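Local coordinates for protein probable zinc protease PqqL (Escherichia coli, PDB 6OFT) that is probably a periplasmic zinc metalloendopeptidase of the M16 family, the fragment here being the first half of the protein, at residues Leu110-Asn122 against Glu211-Pro224. Sequence-based numbering, arbitrary orientation.
Sequences LQQVMAIFSEWSN and EALALIKDNLSKLP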
loop_
_atom_site.group_PDB
_atom_site.type_symbol
_atom_site.label_atom_id
_atom_site.label_comp_id
_atom_site.label_asym_id
_atom_site.label_seq_id
_atom_site.Cartn_x
_atom_site.Cartn_y
_atom_site.Cartn_z
ATOM N N LEU A 110 -27.212 10.456 -7.714
ATOM C CA LEU A 110 -26.508 10.295 -6.439
ATOM C C LEU A 110 -27.284 9.324 -5.561
ATOM O O LEU A 110 -26.691 8.414 -4.977
ATOM C CB LEU A 110 -26.378 11.636 -5.698
ATOM C CG LEU A 110 -25.228 12.556 -6.048
ATOM C CD1 LEU A 110 -25.313 13.826 -5.213
ATOM C CD2 LEU A 110 -23.865 11.878 -5.810
ATOM N N GLN A 111 -28.622 9.509 -5.501
ATOM C CA GLN A 111 -29.569 8.694 -4.741
ATOM C C GLN A 111 -29.609 7.243 -5.237
ATOM O O GLN A 111 -29.595 6.306 -4.429
ATOM C CB GLN A 111 -30.961 9.359 -4.756
ATOM C CG GLN A 111 -32.082 8.593 -4.037
ATOM C CD GLN A 111 -31.708 8.053 -2.667
ATOM O OE1 GLN A 111 -31.171 8.766 -1.790
ATOM N NE2 GLN A 111 -31.997 6.765 -2.469
ATOM N N GLN A 112 -29.647 7.064 -6.568
ATOM C CA GLN A 112 -29.640 5.772 -7.194
ATOM C C GLN A 112 -28.355 5.005 -6.836
ATOM O O GLN A 112 -28.442 3.832 -6.474
ATOM C CB GLN A 112 -29.811 5.929 -8.719
ATOM C CG GLN A 112 -29.764 4.619 -9.483
ATOM C CD GLN A 112 -30.929 3.716 -9.179
ATOM O OE1 GLN A 112 -31.902 3.673 -9.927
ATOM N NE2 GLN A 112 -30.839 2.953 -8.090
ATOM N N VAL A 113 -27.169 5.683 -6.894
ATOM C CA VAL A 113 -25.870 5.075 -6.555
ATOM C C VAL A 113 -25.875 4.630 -5.066
ATOM O O VAL A 113 -25.445 3.518 -4.747
ATOM C CB VAL A 113 -24.670 6.018 -6.920
ATOM C CG1 VAL A 113 -23.365 5.543 -6.300
ATOM C CG2 VAL A 113 -24.505 6.150 -8.434
ATOM N N MET A 114 -26.421 5.473 -4.182
ATOM C CA MET A 114 -26.525 5.182 -2.741
ATOM C C MET A 114 -27.417 3.955 -2.475
ATOM O O MET A 114 -27.132 3.183 -1.563
ATOM C CB MET A 114 -27.079 6.400 -1.993
ATOM C CG MET A 114 -26.084 7.542 -1.839
ATOM S SD MET A 114 -24.472 7.084 -1.145
ATOM C CE MET A 114 -24.931 6.523 0.488
ATOM N N ALA A 115 -28.484 3.787 -3.276
ATOM C CA ALA A 115 -29.422 2.661 -3.176
ATOM C C ALA A 115 -28.706 1.350 -3.538
ATOM O O ALA A 115 -28.918 0.342 -2.859
ATOM C CB ALA A 115 -30.616 2.887 -4.075
ATOM N N ILE A 116 -27.796 1.394 -4.549
ATOM C CA ILE A 116 -26.955 0.260 -4.954
ATOM C C ILE A 116 -25.976 -0.083 -3.811
ATOM O O ILE A 116 -25.790 -1.261 -3.520
ATOM C CB ILE A 116 -26.242 0.515 -6.315
ATOM C CG1 ILE A 116 -27.266 0.562 -7.484
ATOM C CG2 ILE A 116 -25.157 -0.541 -6.584
ATOM C CD1 ILE A 116 -26.749 1.088 -8.807
ATOM N N PHE A 117 -25.366 0.933 -3.161
ATOM C CA PHE A 117 -24.439 0.704 -2.038
ATOM C C PHE A 117 -25.149 0.023 -0.866
ATOM O O PHE A 117 -24.576 -0.869 -0.237
ATOM C CB PHE A 117 -23.753 2.004 -1.573
ATOM C CG PHE A 117 -22.488 2.383 -2.319
ATOM C CD1 PHE A 117 -21.330 1.630 -2.186
ATOM C CD2 PHE A 117 -22.440 3.534 -3.101
ATOM C CE1 PHE A 117 -20.149 2.007 -2.837
ATOM C CE2 PHE A 117 -21.257 3.915 -3.744
ATOM C CZ PHE A 117 -20.122 3.148 -3.612
ATOM N N SER A 118 -26.401 0.436 -0.585
ATOM C CA SER A 118 -27.224 -0.144 0.476
ATOM C C SER A 118 -27.444 -1.670 0.272
ATOM O O SER A 118 -27.349 -2.435 1.229
ATOM C CB SER A 118 -28.558 0.581 0.559
ATOM O OG SER A 118 -29.246 0.203 1.733
ATOM N N GLU A 119 -27.664 -2.098 -0.980
ATOM C CA GLU A 119 -27.849 -3.498 -1.348
ATOM C C GLU A 119 -26.548 -4.279 -1.422
ATOM O O GLU A 119 -26.560 -5.476 -1.172
ATOM C CB GLU A 119 -28.657 -3.634 -2.644
ATOM C CG GLU A 119 -30.024 -2.991 -2.496
ATOM C CD GLU A 119 -31.176 -3.839 -2.978
ATOM O OE1 GLU A 119 -30.955 -4.756 -3.803
ATOM O OE2 GLU A 119 -32.311 -3.580 -2.520
ATOM N N TRP A 120 -25.416 -3.626 -1.741
ATOM C CA TRP A 120 -24.150 -4.351 -1.719
ATOM C C TRP A 120 -23.836 -4.707 -0.252
ATOM O O TRP A 120 -23.254 -5.756 0.010
ATOM C CB TRP A 120 -23.023 -3.486 -2.304
ATOM C CG TRP A 120 -22.996 -3.415 -3.804
ATOM C CD1 TRP A 120 -23.590 -4.275 -4.686
ATOM C CD2 TRP A 120 -22.306 -2.440 -4.594
ATOM N NE1 TRP A 120 -23.292 -3.907 -5.979
ATOM C CE2 TRP A 120 -22.488 -2.793 -5.952
ATOM C CE3 TRP A 120 -21.519 -1.309 -4.285
ATOM C CZ2 TRP A 120 -21.925 -2.055 -6.999
ATOM C CZ3 TRP A 120 -20.958 -0.583 -5.326
ATOM C CH2 TRP A 120 -21.155 -0.963 -6.664
ATOM N N SER A 121 -24.254 -3.829 0.695
ATOM C CA SER A 121 -24.041 -3.991 2.131
ATOM C C SER A 121 -24.659 -5.253 2.755
ATOM O O SER A 121 -24.031 -5.823 3.648
ATOM C CB SER A 121 -24.513 -2.755 2.887
ATOM O OG SER A 121 -23.726 -1.628 2.534
ATOM N N ASN A 122 -25.878 -5.668 2.322
ATOM C CA ASN A 122 -26.588 -6.826 2.901
ATOM C C ASN A 122 -27.598 -7.548 1.969
ATOM O O ASN A 122 -28.284 -8.460 2.440
ATOM C CB ASN A 122 -27.311 -6.391 4.202
ATOM C CG ASN A 122 -28.567 -5.568 3.989
ATOM O OD1 ASN A 122 -28.799 -4.961 2.930
ATOM N ND2 ASN A 122 -29.424 -5.549 4.994
ATOM N N GLU A 211 -25.707 17.886 2.883
ATOM C CA GLU A 211 -26.112 17.002 1.798
ATOM C C GLU A 211 -25.414 15.642 1.868
ATOM O O GLU A 211 -26.087 14.631 1.699
ATOM C CB GLU A 211 -25.878 17.657 0.431
ATOM C CG GLU A 211 -26.483 16.844 -0.706
ATOM C CD GLU A 211 -26.210 17.299 -2.125
ATOM O OE1 GLU A 211 -25.811 18.465 -2.334
ATOM O OE2 GLU A 211 -26.425 16.476 -3.039
ATOM N N ALA A 212 -24.083 15.608 2.108
ATOM C CA ALA A 212 -23.337 14.349 2.220
ATOM C C ALA A 212 -23.808 13.533 3.427
ATOM O O ALA A 212 -24.030 12.337 3.282
ATOM C CB ALA A 212 -21.838 14.616 2.298
ATOM N N LEU A 213 -24.001 14.175 4.606
ATOM C CA LEU A 213 -24.486 13.469 5.805
ATOM C C LEU A 213 -25.897 12.912 5.587
ATOM O O LEU A 213 -26.193 11.808 6.042
ATOM C CB LEU A 213 -24.441 14.372 7.057
ATOM C CG LEU A 213 -23.035 14.585 7.634
ATOM C CD1 LEU A 213 -22.963 15.837 8.486
ATOM C CD2 LEU A 213 -22.558 13.353 8.405
ATOM N N ALA A 214 -26.748 13.662 4.850
ATOM C CA ALA A 214 -28.100 13.220 4.545
ATOM C C ALA A 214 -28.076 12.021 3.597
ATOM O O ALA A 214 -28.850 11.101 3.813
ATOM C CB ALA A 214 -28.917 14.359 3.949
ATOM N N LEU A 215 -27.173 12.011 2.572
ATOM C CA LEU A 215 -27.041 10.892 1.612
ATOM C C LEU A 215 -26.794 9.596 2.361
ATOM O O LEU A 215 -27.466 8.608 2.106
ATOM C CB LEU A 215 -25.859 11.110 0.641
ATOM C CG LEU A 215 -26.107 11.755 -0.731
ATOM C CD1 LEU A 215 -24.821 11.769 -1.539
ATOM C CD2 LEU A 215 -27.192 11.025 -1.533
ATOM N N ILE A 216 -25.846 9.623 3.317
ATOM C CA ILE A 216 -25.451 8.481 4.142
ATOM C C ILE A 216 -26.575 8.038 5.068
ATOM O O ILE A 216 -26.945 6.860 5.047
ATOM C CB ILE A 216 -24.119 8.774 4.894
ATOM C CG1 ILE A 216 -22.956 8.956 3.899
ATOM C CG2 ILE A 216 -23.805 7.704 5.963
ATOM C CD1 ILE A 216 -21.732 9.677 4.463
ATOM N N LYS A 217 -27.109 8.962 5.888
ATOM C CA LYS A 217 -28.175 8.626 6.835
ATOM C C LYS A 217 -29.461 8.148 6.142
ATOM O O LYS A 217 -30.040 7.154 6.575
ATOM C CB LYS A 217 -28.446 9.778 7.818
ATOM C CG LYS A 217 -29.270 9.346 9.032
ATOM C CD LYS A 217 -29.430 10.440 10.083
ATOM C CE LYS A 217 -30.436 10.046 11.139
ATOM N NZ LYS A 217 -31.834 10.087 10.617
ATOM N N ASP A 218 -29.889 8.821 5.063
ATOM C CA ASP A 218 -31.111 8.434 4.344
ATOM C C ASP A 218 -31.034 7.060 3.705
ATOM O O ASP A 218 -32.074 6.433 3.502
ATOM C CB ASP A 218 -31.459 9.453 3.249
ATOM C CG ASP A 218 -31.940 10.808 3.734
ATOM O OD1 ASP A 218 -32.136 11.704 2.883
ATOM O OD2 ASP A 218 -32.107 10.980 4.965
ATOM N N ASN A 219 -29.819 6.592 3.372
ATOM C CA ASN A 219 -29.676 5.342 2.644
ATOM C C ASN A 219 -28.997 4.199 3.378
ATOM O O ASN A 219 -29.112 3.062 2.926
ATOM C CB ASN A 219 -28.943 5.622 1.335
ATOM C CG ASN A 219 -29.757 6.495 0.419
ATOM O OD1 ASN A 219 -30.765 6.066 -0.132
ATOM N ND2 ASN A 219 -29.351 7.736 0.248
ATOM N N LEU A 220 -28.297 4.463 4.484
ATOM C CA LEU A 220 -27.546 3.386 5.144
ATOM C C LEU A 220 -27.905 3.155 6.599
ATOM O O LEU A 220 -27.411 2.193 7.188
ATOM C CB LEU A 220 -26.011 3.622 4.995
ATOM C CG LEU A 220 -25.462 3.676 3.547
ATOM C CD1 LEU A 220 -24.033 4.197 3.511
ATOM C CD2 LEU A 220 -25.557 2.312 2.851
ATOM N N SER A 221 -28.744 4.012 7.184
ATOM C CA SER A 221 -29.117 3.855 8.591
ATOM C C SER A 221 -30.151 2.736 8.824
ATOM O O SER A 221 -30.225 2.204 9.941
ATOM C CB SER A 221 -29.561 5.184 9.209
ATOM O OG SER A 221 -30.768 5.662 8.644
ATOM N N LYS A 222 -30.895 2.336 7.774
ATOM C CA LYS A 222 -31.892 1.261 7.892
ATOM C C LYS A 222 -31.284 -0.159 7.832
ATOM O O LYS A 222 -32.021 -1.133 8.034
ATOM C CB LYS A 222 -33.039 1.426 6.886
ATOM C CG LYS A 222 -34.011 2.552 7.281
ATOM C CD LYS A 222 -35.452 2.329 6.781
ATOM C CE LYS A 222 -35.722 2.830 5.376
ATOM N NZ LYS A 222 -35.703 4.317 5.289
ATOM N N LEU A 223 -29.955 -0.284 7.574
ATOM C CA LEU A 223 -29.285 -1.595 7.561
ATOM C C LEU A 223 -29.356 -2.167 8.990
ATOM O O LEU A 223 -29.030 -1.433 9.930
ATOM C CB LEU A 223 -27.798 -1.505 7.135
ATOM C CG LEU A 223 -27.455 -1.022 5.720
ATOM C CD1 LEU A 223 -25.970 -0.714 5.612
ATOM C CD2 LEU A 223 -27.843 -2.038 4.663
ATOM N N PRO A 224 -29.810 -3.437 9.184
ATOM C CA PRO A 224 -29.890 -3.992 10.554
ATOM C C PRO A 224 -28.557 -3.957 11.300
ATOM O O PRO A 224 -27.496 -4.182 10.700
ATOM C CB PRO A 224 -30.371 -5.434 10.329
ATOM C CG PRO A 224 -31.072 -5.393 9.006
ATOM C CD PRO A 224 -30.283 -4.418 8.184
#
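M114 and N219 meet where helix 110-122 and helix 211-220 cross at -46°, their axes 9.3 Å apart at closest approach and running roughly the same way. Toward the solvent-facing margin two amides pair: NE2 of Q111 donates to OD1 of N219 at 2.7 Å, while ND2 of N219 returns a bond of 2.9 Å to OE1 of Q111. Each donor has its partner close to its own amide plane, but the two planes are twisted 32° apart, and each acceptor is approached from a direction tilted off its carbonyl plane. The Q111 chain leaves with CG anti to the backbone N (chi1 178°) and then bends at chi2, which brings its amide across to the other helix. ND2 of N219 also donates to O of L215 one turn back, on a lone pair, so three bonds, two given by ND2 and one taken by OD1, fix both the place and the rotation of the N219 amide. With an alanine in place of N219, the Q111 amide would probably lose both these bonds and be freer to turn, O of L215 would lose its side-chain donor, and a gap would open beside CB of M114. Beside the amide pair, away from solvent, M114 is a knob among L215, I216, N219 and L220, its CG 3.7 Å from CD2 of L215 and its bent chain carrying CE to CD1 of L220. L220 packs reciprocally among M114, F117, S118 and S121. OG of S118 donates to O of N219 at 3.1 Å, coming in nearly head-on to the carbonyl. Past the turn from L220 to L223, L223 sets CD1 against CB of S121 at 3.7 Å. At the opposite end CD1 of L110 lies by the carboxylate of E211, which is salt-bridged to K107. F201 of strand 199-205 touches M114, I216 and L220 from the sheet. This is knobs-into-holes packing of two helices on one face of the mixed sheet in the alpha/beta fold of an M16 domain.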